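Local coordinates for protein protease Do-like 8, chloroplastic (Arabidopsis thaliana, PDB 4IC6) that probably cleaves proteins in the chloroplast as a serine protease of the Deg/HtrA family, at residues A[98-106]-A[130-139]. The protein carries 1 engineered substitution. Sequence-based numbering, arbitrary orientation.
Sequences VVGRVNILA and LKVDAPETLL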
# COMPACT_ATOMS: atom_id res chain seq x y z
N VAL A 98 16.75 -18.70 -30.57
CA VAL A 98 17.53 -17.88 -29.64
C VAL A 98 16.61 -17.10 -28.69
O VAL A 98 15.90 -16.18 -29.11
CB VAL A 98 18.45 -16.88 -30.38
CG1 VAL A 98 19.16 -15.96 -29.39
CG2 VAL A 98 19.45 -17.61 -31.25
N VAL A 99 16.61 -17.47 -27.42
CA VAL A 99 15.72 -16.84 -26.46
C VAL A 99 16.50 -16.03 -25.43
O VAL A 99 15.91 -15.29 -24.64
CB VAL A 99 14.88 -17.87 -25.71
CG1 VAL A 99 14.00 -18.64 -26.69
CG2 VAL A 99 15.78 -18.81 -24.92
N GLY A 100 17.81 -16.17 -25.44
CA GLY A 100 18.63 -15.48 -24.47
C GLY A 100 19.97 -15.04 -24.99
O GLY A 100 20.51 -15.63 -25.93
N ARG A 101 20.51 -13.98 -24.39
CA ARG A 101 21.91 -13.62 -24.56
C ARG A 101 22.62 -14.11 -23.30
O ARG A 101 22.27 -13.72 -22.19
CB ARG A 101 22.08 -12.11 -24.74
N VAL A 102 23.60 -14.99 -23.48
CA VAL A 102 24.29 -15.56 -22.33
C VAL A 102 25.70 -15.01 -22.16
O VAL A 102 26.52 -15.07 -23.09
CB VAL A 102 24.34 -17.10 -22.41
CG1 VAL A 102 24.97 -17.66 -21.16
CG2 VAL A 102 22.93 -17.67 -22.63
N ASN A 103 25.98 -14.47 -20.98
CA ASN A 103 27.31 -13.97 -20.67
C ASN A 103 28.08 -14.90 -19.74
O ASN A 103 27.62 -15.23 -18.67
CB ASN A 103 27.24 -12.57 -20.05
CG ASN A 103 27.13 -11.49 -21.08
OD1 ASN A 103 26.17 -10.71 -21.08
ND2 ASN A 103 28.11 -11.44 -21.99
N ILE A 104 29.27 -15.28 -20.18
CA ILE A 104 30.11 -16.22 -19.44
C ILE A 104 31.49 -15.66 -19.13
O ILE A 104 32.22 -15.20 -20.02
CB ILE A 104 30.30 -17.51 -20.25
CG1 ILE A 104 28.99 -17.91 -20.93
CG2 ILE A 104 30.85 -18.62 -19.35
CD1 ILE A 104 29.00 -19.30 -21.52
N LEU A 105 31.85 -15.72 -17.85
CA LEU A 105 33.14 -15.25 -17.36
C LEU A 105 34.28 -16.16 -17.83
O LEU A 105 34.31 -17.35 -17.50
CB LEU A 105 33.12 -15.18 -15.83
CG LEU A 105 34.32 -14.52 -15.14
CD1 LEU A 105 34.44 -13.04 -15.53
CD2 LEU A 105 34.20 -14.67 -13.62
N ALA A 106 35.22 -15.59 -18.58
CA ALA A 106 36.40 -16.33 -19.00
C ALA A 106 37.55 -16.15 -18.01
O ALA A 106 37.44 -15.36 -17.07
CB ALA A 106 36.83 -15.90 -20.39
N LEU A 130 19.27 -23.92 -21.84
CA LEU A 130 19.72 -23.28 -23.07
C LEU A 130 20.97 -24.00 -23.58
O LEU A 130 21.57 -24.81 -22.88
CB LEU A 130 20.02 -21.80 -22.86
CG LEU A 130 18.94 -20.93 -22.23
CD1 LEU A 130 19.38 -19.47 -22.25
CD2 LEU A 130 17.63 -21.08 -22.97
N LYS A 131 21.35 -23.68 -24.81
CA LYS A 131 22.53 -24.29 -25.39
C LYS A 131 23.36 -23.18 -26.01
O LYS A 131 22.86 -22.40 -26.82
CB LYS A 131 22.13 -25.34 -26.41
CG LYS A 131 23.23 -25.90 -27.27
CD LYS A 131 24.16 -26.80 -26.47
CE LYS A 131 25.20 -27.43 -27.43
NZ LYS A 131 24.87 -28.84 -27.76
N VAL A 132 24.63 -23.12 -25.61
CA VAL A 132 25.58 -22.10 -26.05
C VAL A 132 26.65 -22.75 -26.92
O VAL A 132 27.06 -23.88 -26.66
CB VAL A 132 26.22 -21.44 -24.79
CG1 VAL A 132 27.68 -21.17 -25.00
CG2 VAL A 132 25.47 -20.17 -24.40
N ASP A 133 27.10 -22.06 -27.96
CA ASP A 133 28.17 -22.58 -28.81
C ASP A 133 29.51 -21.95 -28.42
O ASP A 133 29.83 -20.84 -28.85
CB ASP A 133 27.83 -22.32 -30.29
CG ASP A 133 28.90 -22.83 -31.24
OD1 ASP A 133 29.77 -23.62 -30.79
OD2 ASP A 133 28.88 -22.44 -32.43
N ALA A 134 30.29 -22.65 -27.59
CA ALA A 134 31.50 -22.06 -27.00
C ALA A 134 32.66 -23.05 -26.91
O ALA A 134 32.44 -24.26 -26.89
CB ALA A 134 31.18 -21.50 -25.61
N PRO A 135 33.90 -22.54 -26.83
CA PRO A 135 35.05 -23.44 -26.68
C PRO A 135 34.98 -24.19 -25.35
O PRO A 135 34.87 -23.55 -24.31
CB PRO A 135 36.25 -22.49 -26.70
CG PRO A 135 35.76 -21.25 -27.40
CD PRO A 135 34.32 -21.13 -26.99
N GLU A 136 35.04 -25.52 -25.39
CA GLU A 136 34.97 -26.32 -24.16
C GLU A 136 35.96 -25.80 -23.12
O GLU A 136 35.79 -26.01 -21.91
CB GLU A 136 35.21 -27.79 -24.46
N THR A 137 36.99 -25.12 -23.60
CA THR A 137 38.03 -24.54 -22.77
C THR A 137 37.48 -23.35 -21.99
O THR A 137 38.03 -22.95 -20.96
CB THR A 137 39.21 -24.08 -23.63
OG1 THR A 137 39.12 -22.67 -23.89
CG2 THR A 137 39.21 -24.84 -24.95
N LEU A 138 36.37 -22.80 -22.47
CA LEU A 138 35.72 -21.68 -21.81
C LEU A 138 34.81 -22.18 -20.69
O LEU A 138 34.69 -21.57 -19.62
CB LEU A 138 34.89 -20.89 -22.82
CG LEU A 138 34.70 -19.39 -22.63
CD1 LEU A 138 33.31 -19.00 -23.09
CD2 LEU A 138 34.92 -18.98 -21.19
N LEU A 139 34.16 -23.31 -20.94
CA LEU A 139 33.10 -23.78 -20.06
C LEU A 139 33.61 -24.55 -18.84
O LEU A 139 34.32 -25.55 -18.97
CB LEU A 139 32.08 -24.60 -20.86
CG LEU A 139 31.55 -23.85 -22.10
CD1 LEU A 139 30.90 -24.80 -23.08
CD2 LEU A 139 30.60 -22.73 -21.71
O HOH W 1 35.19 -19.62 -18.12
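Val99, Val102 and Ile104 meet Leu130, Val132 and Leu139 in an essentially apolar contact inside the N-terminal β-barrel of the trypsin-like protease fold. Strands 98-105 and 127-131 both pair antiparallel with strand 111-122, which lies between them in the sheet, and so meet mainly through side chains. The residues following 127-131 add Val132, Leu138 and Leu139, and no direct hydrogen bond crosses from one segment to the other.

At one end Leu130 splits its two methyls between two partners. CD2 comes within 3.5 Å of Val99 CG2, while CD1 lies 4.0 Å from Val102 CG2. Ile85 touches both Val99 and Leu130 here. A classic β-bulge at Val99-Gly100, opposite Gly116 of strand 111-122, interrupts the regular pairing.

Further along, Val132 works with both of its branches. CG2 sits against the branch point of Val102, 3.8 Å from its CB, and CG1 turns to Ile104, whose side chain runs past it in the opposite direction. The outer part of the Ile104 chain is extended (chi2 -169°), which carries CD1 to 3.8 Å from Leu139 CD2. Val43 of strand 42-47, the neighbour that closes the barrel, touches Val102 and Ile104.

Beyond Val132 the chain follows 98-106 toward its C-terminal end, where the turn at 136-138 places Leu138 beside Ala106 and returns Leu139 to Ile104. Leu138, which also touches Phe114, packs against this end of the strand: its CD1 is 4.4 Å from Ile104 CB, and its CD2 lies 3.7 Å from Ala106 CB.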